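Local coordinates for protein polyketide synthase/nonribosomal peptide synthetase hybrid RzxB (Pseudomonas fluorescens, PDB 5IL6) that probably acts as the dehydratase of a rhizoxin-type polyketide synthase module, removing water from beta-hydroxyacyl intermediates to leave a double bond, at residues Q159-A163 and M164-Y168; E42-N46 and G47-L51; N20-L24 and R25-Y29; F89-D92 and A93-G97. All coordinates share one frame; numbering follows the deposited sequence. Where two conformers were deposited one is given.

How the contacts relate
Along the chain the four contacts come in the order 3, 2, 4, 1. Each closes a local turn before the next begins, so none nest or cross. Contact 3 closes the hairpin between strands 19-20 and 27-32. Contact 2 closes the short hairpin of strands 43-45 and 48-49. Contact 4 folds the loop between strands 77-85 and 98-105, and touches contact 2 where L51 N meets F89 O and S90 OG meets A49 O. Contact 1 turns helix 154-164 into strand 166-168, which pairs with strand 43-45. Contacts 1 and 2 thus tie the two HotDog-family regions together. Contact 3 lies about 38 Å, centre to centre, from contact 1.

Contact 1: residues Q159-A163 and M164-Y168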
loop_
_atom_site.group_PDB
_atom_site.type_symbol
_atom_site.label_atom_id
_atom_site.label_comp_id
_atom_site.label_asym_id
_atom_site.label_seq_id
_atom_site.Cartn_x
_atom_site.Cartn_y
_atom_site.Cartn_z
ATOM N N GLN A 159 13.911 3.965 13.495
ATOM C CA GLN A 159 15.171 4.701 13.433
ATOM C C GLN A 159 15.916 4.394 12.142
ATOM O O GLN A 159 16.590 5.266 11.581
ATOM C CB GLN A 159 16.044 4.374 14.647
ATOM C CG GLN A 159 17.487 3.998 14.305
ATOM C CD GLN A 159 18.390 3.940 15.522
ATOM O OE1 GLN A 159 19.394 4.650 15.598
ATOM N NE2 GLN A 159 18.041 3.095 16.482
ATOM N N ARG A 160 15.812 3.156 11.654
ATOM C CA ARG A 160 16.449 2.821 10.384
ATOM C C ARG A 160 15.739 3.503 9.221
ATOM O O ARG A 160 16.394 4.040 8.321
ATOM C CB ARG A 160 16.478 1.304 10.188
ATOM C CG ARG A 160 17.363 0.841 9.029
ATOM C CD ARG A 160 18.815 1.272 9.212
ATOM N NE ARG A 160 19.348 0.864 10.511
ATOM C CZ ARG A 160 20.015 -0.264 10.739
ATOM N NH1 ARG A 160 20.256 -1.121 9.756
ATOM N NH2 ARG A 160 20.450 -0.535 11.962
ATOM N N PHE A 161 14.402 3.481 9.214
ATOM C CA PHE A 161 13.658 4.237 8.211
ATOM C C PHE A 161 14.045 5.708 8.251
ATOM O O PHE A 161 14.252 6.338 7.206
ATOM C CB PHE A 161 12.151 4.088 8.434
ATOM C CG PHE A 161 11.580 2.796 7.920
ATOM C CD1 PHE A 161 11.669 2.467 6.578
ATOM C CD2 PHE A 161 10.934 1.920 8.777
ATOM C CE1 PHE A 161 11.140 1.282 6.103
ATOM C CE2 PHE A 161 10.402 0.735 8.308
ATOM C CZ PHE A 161 10.503 0.417 6.969
ATOM N N ALA A 162 14.134 6.278 9.453
ATOM C CA ALA A 162 14.479 7.688 9.579
ATOM C C ALA A 162 15.886 7.952 9.063
ATOM O O ALA A 162 16.147 8.999 8.458
ATOM C CB ALA A 162 14.346 8.130 11.038
ATOM N N ALA A 163 16.810 7.014 9.296
ATOM C CA ALA A 163 18.173 7.183 8.804
ATOM C C ALA A 163 18.240 7.187 7.282
ATOM O O ALA A 163 19.143 7.806 6.710
ATOM C CB ALA A 163 19.072 6.081 9.368
ATOM N N MET A 164 17.310 6.511 6.607
ATOM C CA MET A 164 17.289 6.526 5.150
ATOM C C MET A 164 16.471 7.685 4.587
ATOM O O MET A 164 16.483 7.894 3.370
ATOM C CB MET A 164 16.777 5.190 4.593
ATOM C CG MET A 164 15.321 4.856 4.850
ATOM S SD MET A 164 14.810 3.320 4.034
ATOM C CE MET A 164 16.119 2.193 4.505
ATOM N N GLY A 165 15.763 8.426 5.436
ATOM C CA GLY A 165 15.029 9.601 5.010
ATOM C C GLY A 165 13.519 9.531 5.124
ATOM O O GLY A 165 12.842 10.425 4.602
ATOM N N ILE A 166 12.967 8.519 5.786
ATOM C CA ILE A 166 11.522 8.330 5.875
ATOM C C ILE A 166 11.102 8.543 7.323
ATOM O O ILE A 166 11.572 7.836 8.224
ATOM C CB ILE A 166 11.096 6.939 5.382
ATOM C CG1 ILE A 166 11.566 6.714 3.940
ATOM C CG2 ILE A 166 9.578 6.786 5.476
ATOM C CD1 ILE A 166 11.384 5.290 3.453
ATOM N N GLU A 167 10.216 9.512 7.544
ATOM C CA GLU A 167 9.708 9.838 8.870
ATOM C C GLU A 167 8.190 9.744 8.861
ATOM O O GLU A 167 7.538 10.262 7.949
ATOM C CB GLU A 167 10.159 11.238 9.296
ATOM C CG GLU A 167 11.670 11.406 9.290
ATOM C CD GLU A 167 12.203 11.955 10.597
ATOM O OE1 GLU A 167 12.785 13.058 10.586
ATOM O OE2 GLU A 167 12.033 11.281 11.635
ATOM N N TYR A 168 7.633 9.091 9.875
ATOM C CA TYR A 168 6.200 8.839 9.953
ATOM C C TYR A 168 5.583 9.617 11.107
ATOM O O TYR A 168 6.156 9.687 12.198
ATOM C CB TYR A 168 5.910 7.350 10.151
ATOM C CG TYR A 168 6.435 6.450 9.060
ATOM C CD1 TYR A 168 5.755 6.306 7.858
ATOM C CD2 TYR A 168 7.602 5.725 9.244
ATOM C CE1 TYR A 168 6.235 5.475 6.866
ATOM C CE2 TYR A 168 8.088 4.893 8.260
ATOM C CZ TYR A 168 7.402 4.769 7.075
ATOM O OH TYR A 168 7.887 3.938 6.093
#
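F161 and Y168 meet in a local T-shaped contact at the C-terminal end of helix 154-164, where the chain turns into strand 166-168. The Y168 ring presents its edge to the face of F161, with planes at 88° and centroids 5.8 Å apart. Its CE2 lies 4.1 Å from F161 CG. Further out, Y168 OH sits over the centre of the same face. The ring of F161 swings beside its own backbone N (chi1 -79°), which sets it next to both M164 and Y168.

M164 runs alongside F161 and points the same way. Its CG stands between the backbone N and the carbonyl carbon (chi1 67°), and an anti chi2 carries SD on to 4.1 Å from F161 CD1 in an oblique Met-aromatic contact. The bend at chi3 turns only CE. I166 CD1 approaches the same ring atom at 4.2 Å.

The backbone fold here is a Schellman motif. I166 N donates to F161 O at 2.9 Å. G165 N donates to A162 O at 3.1 Å. F161 O also receives weak bonds from M164 N and G165 N, so several N-H groups converge on one carbonyl. G165 takes positive phi, where the chain leaves the helix.

Strand 166-168 then lies beside strand 43-45, joined by backbone bonds of G165 with N46 and of E167 with R44. Q212 of helix 204-212 touches both aromatic rings, and D208 of the same helix touches Y168. Loop residues M215 and L228 pack on F161 and I166.

Contact 2: residues E42-N46 and G47-L51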
loop_
_atom_site.group_PDB
_atom_site.type_symbol
_atom_site.label_atom_id
_atom_site.label_comp_id
_atom_site.label_asym_id
_atom_site.label_seq_id
_atom_site.Cartn_x
_atom_site.Cartn_y
_atom_site.Cartn_z
ATOM N N GLU A 42 1.743 12.583 7.215
ATOM C CA GLU A 42 2.361 11.643 8.138
ATOM C C GLU A 42 3.283 10.658 7.433
ATOM O O GLU A 42 3.700 9.669 8.046
ATOM C CB GLU A 42 1.277 10.893 8.916
ATOM C CG GLU A 42 0.386 11.819 9.730
ATOM C CD GLU A 42 -0.503 11.076 10.703
ATOM O OE1 GLU A 42 -1.242 10.178 10.259
ATOM O OE2 GLU A 42 -0.460 11.391 11.913
ATOM N N HIS A 43 3.613 10.911 6.166
ATOM C CA HIS A 43 4.515 10.068 5.379
ATOM C C HIS A 43 5.488 10.999 4.656
ATOM O O HIS A 43 5.236 11.404 3.519
ATOM C CB HIS A 43 3.723 9.201 4.406
ATOM C CG HIS A 43 4.560 8.216 3.651
ATOM N ND1 HIS A 43 5.182 8.525 2.461
ATOM C CD2 HIS A 43 4.868 6.924 3.913
ATOM C CE1 HIS A 43 5.844 7.468 2.026
ATOM N NE2 HIS A 43 5.667 6.482 2.887
ATOM N N ARG A 44 6.597 11.332 5.310
ATOM C CA ARG A 44 7.545 12.306 4.786
ATOM C C ARG A 44 8.816 11.606 4.330
ATOM O O ARG A 44 9.427 10.854 5.096
ATOM C CB ARG A 44 7.872 13.374 5.833
ATOM C CG ARG A 44 6.707 14.314 6.110
ATOM C CD ARG A 44 7.118 15.508 6.965
ATOM N NE ARG A 44 6.048 16.504 7.047
ATOM C CZ ARG A 44 5.905 17.537 6.221
ATOM N NH1 ARG A 44 6.766 17.736 5.231
ATOM N NH2 ARG A 44 4.895 18.384 6.387
ATOM N N VAL A 45 9.209 11.863 3.085
ATOM C CA VAL A 45 10.403 11.276 2.488
ATOM C C VAL A 45 11.355 12.414 2.154
ATOM O O VAL A 45 11.017 13.303 1.361
ATOM C CB VAL A 45 10.069 10.451 1.236
ATOM C CG1 VAL A 45 11.340 9.885 0.613
ATOM C CG2 VAL A 45 9.087 9.336 1.581
ATOM N N ASN A 46 12.539 12.391 2.761
ATOM C CA ASN A 46 13.519 13.463 2.599
ATOM C C ASN A 46 12.889 14.820 2.909
ATOM O O ASN A 46 13.176 15.829 2.262
ATOM C CB ASN A 46 14.126 13.443 1.195
ATOM C CG ASN A 46 14.996 12.223 0.953
ATOM O OD1 ASN A 46 15.632 11.706 1.872
ATOM N ND2 ASN A 46 15.028 11.757 -0.290
ATOM N N GLY A 47 12.016 14.839 3.918
ATOM C CA GLY A 47 11.416 16.062 4.406
ATOM C C GLY A 47 10.138 16.489 3.711
ATOM O O GLY A 47 9.466 17.404 4.205
ATOM N N GLN A 48 9.772 15.860 2.598
ATOM C CA GLN A 48 8.582 16.238 1.849
ATOM C C GLN A 48 7.442 15.278 2.149
ATOM O O GLN A 48 7.638 14.060 2.201
ATOM C CB GLN A 48 8.847 16.241 0.342
ATOM C CG GLN A 48 9.907 17.221 -0.110
ATOM C CD GLN A 48 10.032 17.270 -1.620
ATOM O OE1 GLN A 48 10.661 16.408 -2.233
ATOM N NE2 GLN A 48 9.427 18.284 -2.228
ATOM N N ALA A 49 6.247 15.832 2.332
ATOM C CA ALA A 49 5.051 15.010 2.451
ATOM C C ALA A 49 4.766 14.354 1.108
ATOM O O ALA A 49 4.520 15.042 0.111
ATOM C CB ALA A 49 3.864 15.855 2.905
ATOM N N VAL A 50 4.813 13.026 1.078
ATOM C CA VAL A 50 4.670 12.255 -0.150
ATOM C C VAL A 50 3.589 11.209 0.066
ATOM O O VAL A 50 3.519 10.584 1.131
ATOM C CB VAL A 50 6.000 11.591 -0.564
ATOM C CG1 VAL A 50 5.812 10.714 -1.788
ATOM C CG2 VAL A 50 7.064 12.648 -0.828
ATOM N N LEU A 51 2.745 11.020 -0.943
ATOM C CA LEU A 51 1.671 10.044 -0.842
ATOM C C LEU A 51 2.257 8.648 -0.691
ATOM O O LEU A 51 3.060 8.208 -1.521
ATOM C CB LEU A 51 0.776 10.118 -2.079
ATOM C CG LEU A 51 -0.600 9.457 -1.975
ATOM C CD1 LEU A 51 -1.422 10.034 -0.821
ATOM C CD2 LEU A 51 -1.354 9.595 -3.293
HETATM O O HOH W 1 11.463 12.974 5.891
HETATM O O HOH W 2 10.886 13.614 -1.388
#
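H43 and V50 grip each other twice across a tight local hairpin. V50 N donates to H43 O at 3.0 Å in an almost linear bond. In return, H43 ND1 donates to V50 O, also at 3.0 Å. The imidazole reaches it because its CG swings away from the backbone N (chi1 -175°). That bond is bent, at 134°. The oxygen is tilted from the ring plane, and ND1 stands above the carbonyl plane. The bond probably restrains the imidazole.

H43 and G47 match the HxxxG spacing that opens a signature motif of polyketide synthase dehydratases, whose histidine is catalytic in relatives. Strands 43-45 and 48-49 are linked by a type I' turn from V45 to Q48. V45 and Q48 form its hydrogen-bonded pair, with V45 N 2.8 Å from Q48 O and Q48 N 3.1 Å from V45 O.

R44 is extended from CG to NE and runs on the same face of the hairpin as A49. Its NH1 donates to G47 O at 2.9 Å, with that oxygen in the guanidinium plane. A49 CB lies over one face of the same group, offset toward the rim. Q48 also extends beyond CG, and a water joins its OE1 to V45 O. V45 CB and V50 CG2 touch at 4.3 Å on the buried side, where L228 covers V45.

Contact 3: residues N20-L24 and R25-Y29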
loop_
_atom_site.group_PDB
_atom_site.type_symbol
_atom_site.label_atom_id
_atom_site.label_comp_id
_atom_site.label_asym_id
_atom_site.label_seq_id
_atom_site.Cartn_x
_atom_site.Cartn_y
_atom_site.Cartn_z
ATOM N N ASN A 20 -15.966 11.360 -9.566
ATOM C CA ASN A 20 -16.068 10.661 -10.840
ATOM C C ASN A 20 -16.069 11.693 -11.963
ATOM O O ASN A 20 -16.977 12.528 -12.039
ATOM C CB ASN A 20 -17.348 9.822 -10.871
ATOM C CG ASN A 20 -17.424 8.894 -12.068
ATOM O OD1 ASN A 20 -16.858 9.168 -13.125
ATOM N ND2 ASN A 20 -18.145 7.789 -11.905
ATOM N N VAL A 21 -15.054 11.642 -12.826
ATOM C CA VAL A 21 -14.941 12.590 -13.932
ATOM C C VAL A 21 -14.925 11.845 -15.263
ATOM O O VAL A 21 -14.313 12.302 -16.234
ATOM C CB VAL A 21 -13.688 13.475 -13.778
ATOM C CG1 VAL A 21 -13.786 14.314 -12.510
ATOM C CG2 VAL A 21 -12.422 12.627 -13.760
ATOM N N SER A 22 -15.605 10.701 -15.318
ATOM C CA SER A 22 -15.653 9.910 -16.541
ATOM C C SER A 22 -16.305 10.695 -17.675
ATOM O O SER A 22 -17.203 11.516 -17.460
ATOM C CB SER A 22 -16.430 8.615 -16.304
ATOM O OG SER A 22 -15.896 7.887 -15.209
ATOM N N ASP A 23 -15.847 10.433 -18.896
ATOM C CA ASP A 23 -16.438 11.027 -20.088
ATOM C C ASP A 23 -16.204 10.077 -21.261
ATOM O O ASP A 23 -15.834 8.913 -21.074
ATOM C CB ASP A 23 -15.870 12.434 -20.331
ATOM C CG ASP A 23 -14.359 12.445 -20.453
ATOM O OD1 ASP A 23 -13.778 11.415 -20.857
ATOM O OD2 ASP A 23 -13.754 13.493 -20.146
ATOM N N LEU A 24 -16.413 10.577 -22.480
ATOM C CA LEU A 24 -16.308 9.730 -23.663
ATOM C C LEU A 24 -14.916 9.137 -23.832
ATOM O O LEU A 24 -14.774 8.096 -24.483
ATOM C CB LEU A 24 -16.704 10.523 -24.911
ATOM C CG LEU A 24 -18.191 10.885 -24.965
ATOM C CD1 LEU A 24 -18.477 11.944 -26.017
ATOM C CD2 LEU A 24 -19.026 9.637 -25.226
ATOM N N ARG A 25 -13.888 9.774 -23.269
ATOM C CA ARG A 25 -12.545 9.208 -23.320
ATOM C C ARG A 25 -12.421 7.954 -22.463
ATOM O O ARG A 25 -11.503 7.158 -22.682
ATOM C CB ARG A 25 -11.524 10.257 -22.878
ATOM C CG ARG A 25 -11.308 11.354 -23.911
ATOM C CD ARG A 25 -10.513 12.522 -23.353
ATOM N NE ARG A 25 -11.195 13.139 -22.217
ATOM C CZ ARG A 25 -10.660 14.067 -21.430
ATOM N NH1 ARG A 25 -9.426 14.504 -21.648
ATOM N NH2 ARG A 25 -11.364 14.563 -20.423
ATOM N N GLY A 26 -13.318 7.764 -21.496
ATOM C CA GLY A 26 -13.302 6.576 -20.666
ATOM C C GLY A 26 -13.549 6.877 -19.202
ATOM O O GLY A 26 -13.690 8.040 -18.813
ATOM N N LEU A 27 -13.604 5.833 -18.380
ATOM C CA LEU A 27 -13.809 6.020 -16.950
ATOM C C LEU A 27 -12.592 6.691 -16.328
ATOM O O LEU A 27 -11.446 6.357 -16.644
ATOM C CB LEU A 27 -14.078 4.677 -16.274
ATOM C CG LEU A 27 -15.356 3.966 -16.727
ATOM C CD1 LEU A 27 -15.498 2.632 -16.020
ATOM C CD2 LEU A 27 -16.596 4.831 -16.502
ATOM N N ARG A 28 -12.847 7.661 -15.454
ATOM C CA ARG A 28 -11.774 8.450 -14.870
ATOM C C ARG A 28 -12.250 9.044 -13.554
ATOM O O ARG A 28 -13.430 9.372 -13.396
ATOM C CB ARG A 28 -11.327 9.550 -15.832
ATOM C CG ARG A 28 -10.104 10.331 -15.389
ATOM C CD ARG A 28 -9.634 11.246 -16.503
ATOM N NE ARG A 28 -10.763 11.994 -17.059
ATOM C CZ ARG A 28 -10.903 13.316 -17.042
ATOM N NH1 ARG A 28 -9.974 14.102 -16.512
ATOM N NH2 ARG A 28 -11.986 13.859 -17.579
ATOM N N TYR A 29 -11.309 9.208 -12.627
ATOM C CA TYR A 29 -11.605 9.674 -11.282
ATOM C C TYR A 29 -10.567 10.709 -10.873
ATOM O O TYR A 29 -9.446 10.726 -11.388
ATOM C CB TYR A 29 -11.626 8.504 -10.288
ATOM C CG TYR A 29 -12.487 7.356 -10.756
ATOM C CD1 TYR A 29 -11.977 6.384 -11.609
ATOM C CD2 TYR A 29 -13.813 7.252 -10.366
ATOM C CE1 TYR A 29 -12.760 5.338 -12.051
ATOM C CE2 TYR A 29 -14.607 6.208 -10.804
ATOM C CZ TYR A 29 -14.073 5.255 -11.648
ATOM O OH TYR A 29 -14.852 4.210 -12.090
HETATM O O HOH W 3 -11.997 10.458 -19.144
#
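D23 and R25 meet in the type I turn, D23 to G26, that closes the hairpin between strands 19-20 and 27-32. G26 N donates to D23 O at 2.8 Å, and D23 N returns a bond to G26 O. D23, R25 and R28 form a salt-bridge network, in which R25 holds the carboxylate firmly and R28 weakly. The salt bridge from R25 NH2 to D23 OD2 is 2.6 Å long and nearly straight at 170°. D23 OD2 lies in the R25 guanidinium plane and receives the N-H on its syn lone pair. R25 N also donates to D23 OD1. R28 NH2 meets the same OD2 at 3.1 Å. V21 CG2 lies over the centre of the R28 guanidinium, 3.6 Å above its plane. A water links R28 NE with D23 OD1 and G26 O.

Nearer the strands, N20 forms an Asx turn. Its OD1 accepts from S22 N at 3.0 Å and from S22 OG at 2.6 Å. The serine oxygen in turn accepts R28 N at 3.1 Å. Y29 packs on A63 and D66 of helix 53-67.

The two arginines would probably keep D23 ionised, while the water and the chain of bonds from R28 N through S22 OG to N20 OD1 hold polar groups of this surface turn in place.

Contact 4: residues F89-D92 and A93-G97; sequences FSVD and AANNG
D92 and N95 both turn CG into the crowded position between backbone N and carbonyl carbon, chi1 59° and 58°. The two side chains then cross at about a right angle, with carboxylate and amide planes only 15° apart. N95 reaches back to D92 N, and D92 reaches forward to N95 N. N95 opens an Asx turn: its OD1 accepts G97 N, two residues on, at 2.7 Å. The contact folds a compact loop between strands 77-85 and 98-105 of the HotDog-type dehydratase fold.

N95 OD1 also accepts D92 N at 3.0 Å, in a nearly straight bond. The two donors come from opposite faces of the amide plane. On the other end of the amide, ND2 donates to S90 O at 2.8 Å. That bond lies in both the amide and the carbonyl plane. Three backbone partners therefore fix the rotation of this buried amide, two donors at OD1 and one acceptor at ND2.

D92 answers from its own side. Its OD1 accepts N95 N at 2.9 Å, nearly along the C-O axis. Its backbone O accepts N96 N, also at 2.9 Å. Residues 93-95 have helical backbone angles, so the chain curls round the aspartate.

Beyond the loop, F89 meets H127 edge-to-face, S90 OG bonds A49 O, and the backbones of G97 and F33 are hydrogen-bonded. G97 has positive phi and tucks its CA 3.7 Å from V91 CG1. The F89 ring lies obliquely to the amide, with CE1 3.5 Å from N95 ND2.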
loop_
_atom_site.group_PDB
_atom_site.type_symbol
_atom_site.label_atom_id
_atom_site.label_comp_id
_atom_site.label_asym_id
_atom_site.label_seq_id
_atom_site.Cartn_x
_atom_site.Cartn_y
_atom_site.Cartn_z
ATOM N N PHE A 89 4.291 11.129 -5.424
ATOM C CA PHE A 89 3.347 12.222 -5.602
ATOM C C PHE A 89 3.385 13.132 -4.382
ATOM O O PHE A 89 3.220 12.669 -3.248
ATOM C CB PHE A 89 1.925 11.710 -5.822
ATOM C CG PHE A 89 0.901 12.809 -5.859
ATOM C CD1 PHE A 89 0.708 13.553 -7.011
ATOM C CD2 PHE A 89 0.149 13.115 -4.736
ATOM C CE1 PHE A 89 -0.227 14.575 -7.046
ATOM C CE2 PHE A 89 -0.786 14.134 -4.764
ATOM C CZ PHE A 89 -0.975 14.864 -5.920
ATOM N N SER A 90 3.605 14.420 -4.624
ATOM C CA SER A 90 3.485 15.448 -3.605
ATOM C C SER A 90 2.584 16.555 -4.129
ATOM O O SER A 90 2.489 16.782 -5.339
ATOM C CB SER A 90 4.852 16.031 -3.208
ATOM O OG SER A 90 5.653 15.060 -2.555
ATOM N N VAL A 91 1.912 17.229 -3.205
ATOM C CA VAL A 91 1.038 18.344 -3.547
ATOM C C VAL A 91 1.882 19.591 -3.766
ATOM O O VAL A 91 2.696 19.962 -2.912
ATOM C CB VAL A 91 -0.007 18.570 -2.445
ATOM C CG1 VAL A 91 -0.850 19.810 -2.742
ATOM C CG2 VAL A 91 -0.893 17.337 -2.292
ATOM N N ASP A 92 1.695 20.240 -4.913
ATOM C CA ASP A 92 2.344 21.516 -5.174
ATOM C C ASP A 92 1.408 22.390 -5.996
ATOM O O ASP A 92 0.348 21.952 -6.451
ATOM C CB ASP A 92 3.695 21.331 -5.878
ATOM C CG ASP A 92 3.579 20.601 -7.204
ATOM O OD1 ASP A 92 2.604 20.846 -7.946
ATOM O OD2 ASP A 92 4.480 19.792 -7.515
ATOM N N ALA A 93 1.821 23.646 -6.184
ATOM C CA ALA A 93 1.012 24.590 -6.947
ATOM C C ALA A 93 0.780 24.110 -8.374
ATOM O O ALA A 93 -0.246 24.435 -8.980
ATOM C CB ALA A 93 1.681 25.965 -6.952
ATOM N N ALA A 94 1.722 23.350 -8.932
ATOM C CA ALA A 94 1.603 22.909 -10.319
ATOM C C ALA A 94 0.425 21.966 -10.514
ATOM O O ALA A 94 -0.389 22.150 -11.428
ATOM C CB ALA A 94 2.889 22.219 -10.741
ATOM N N ASN A 95 0.315 20.949 -9.666
ATOM C CA ASN A 95 -0.752 19.972 -9.802
ATOM C C ASN A 95 -1.988 20.337 -9.000
ATOM O O ASN A 95 -3.023 19.685 -9.165
ATOM C CB ASN A 95 -0.256 18.578 -9.386
ATOM C CG ASN A 95 0.276 18.531 -7.962
ATOM O OD1 ASN A 95 -0.200 19.243 -7.075
ATOM N ND2 ASN A 95 1.264 17.674 -7.735
ATOM N N ASN A 96 -1.909 21.357 -8.146
ATOM C CA ASN A 96 -3.055 21.795 -7.356
ATOM C C ASN A 96 -3.582 20.654 -6.491
ATOM O O ASN A 96 -4.756 20.632 -6.112
ATOM C CB ASN A 96 -4.161 22.347 -8.258
ATOM C CG ASN A 96 -5.262 23.038 -7.483
ATOM O OD1 ASN A 96 -5.002 23.774 -6.532
ATOM N ND2 ASN A 96 -6.505 22.802 -7.887
ATOM N N GLY A 97 -2.709 19.701 -6.172
ATOM C CA GLY A 97 -3.099 18.552 -5.383
ATOM C C GLY A 97 -3.934 17.533 -6.119
ATOM O O GLY A 97 -4.463 16.617 -5.484
#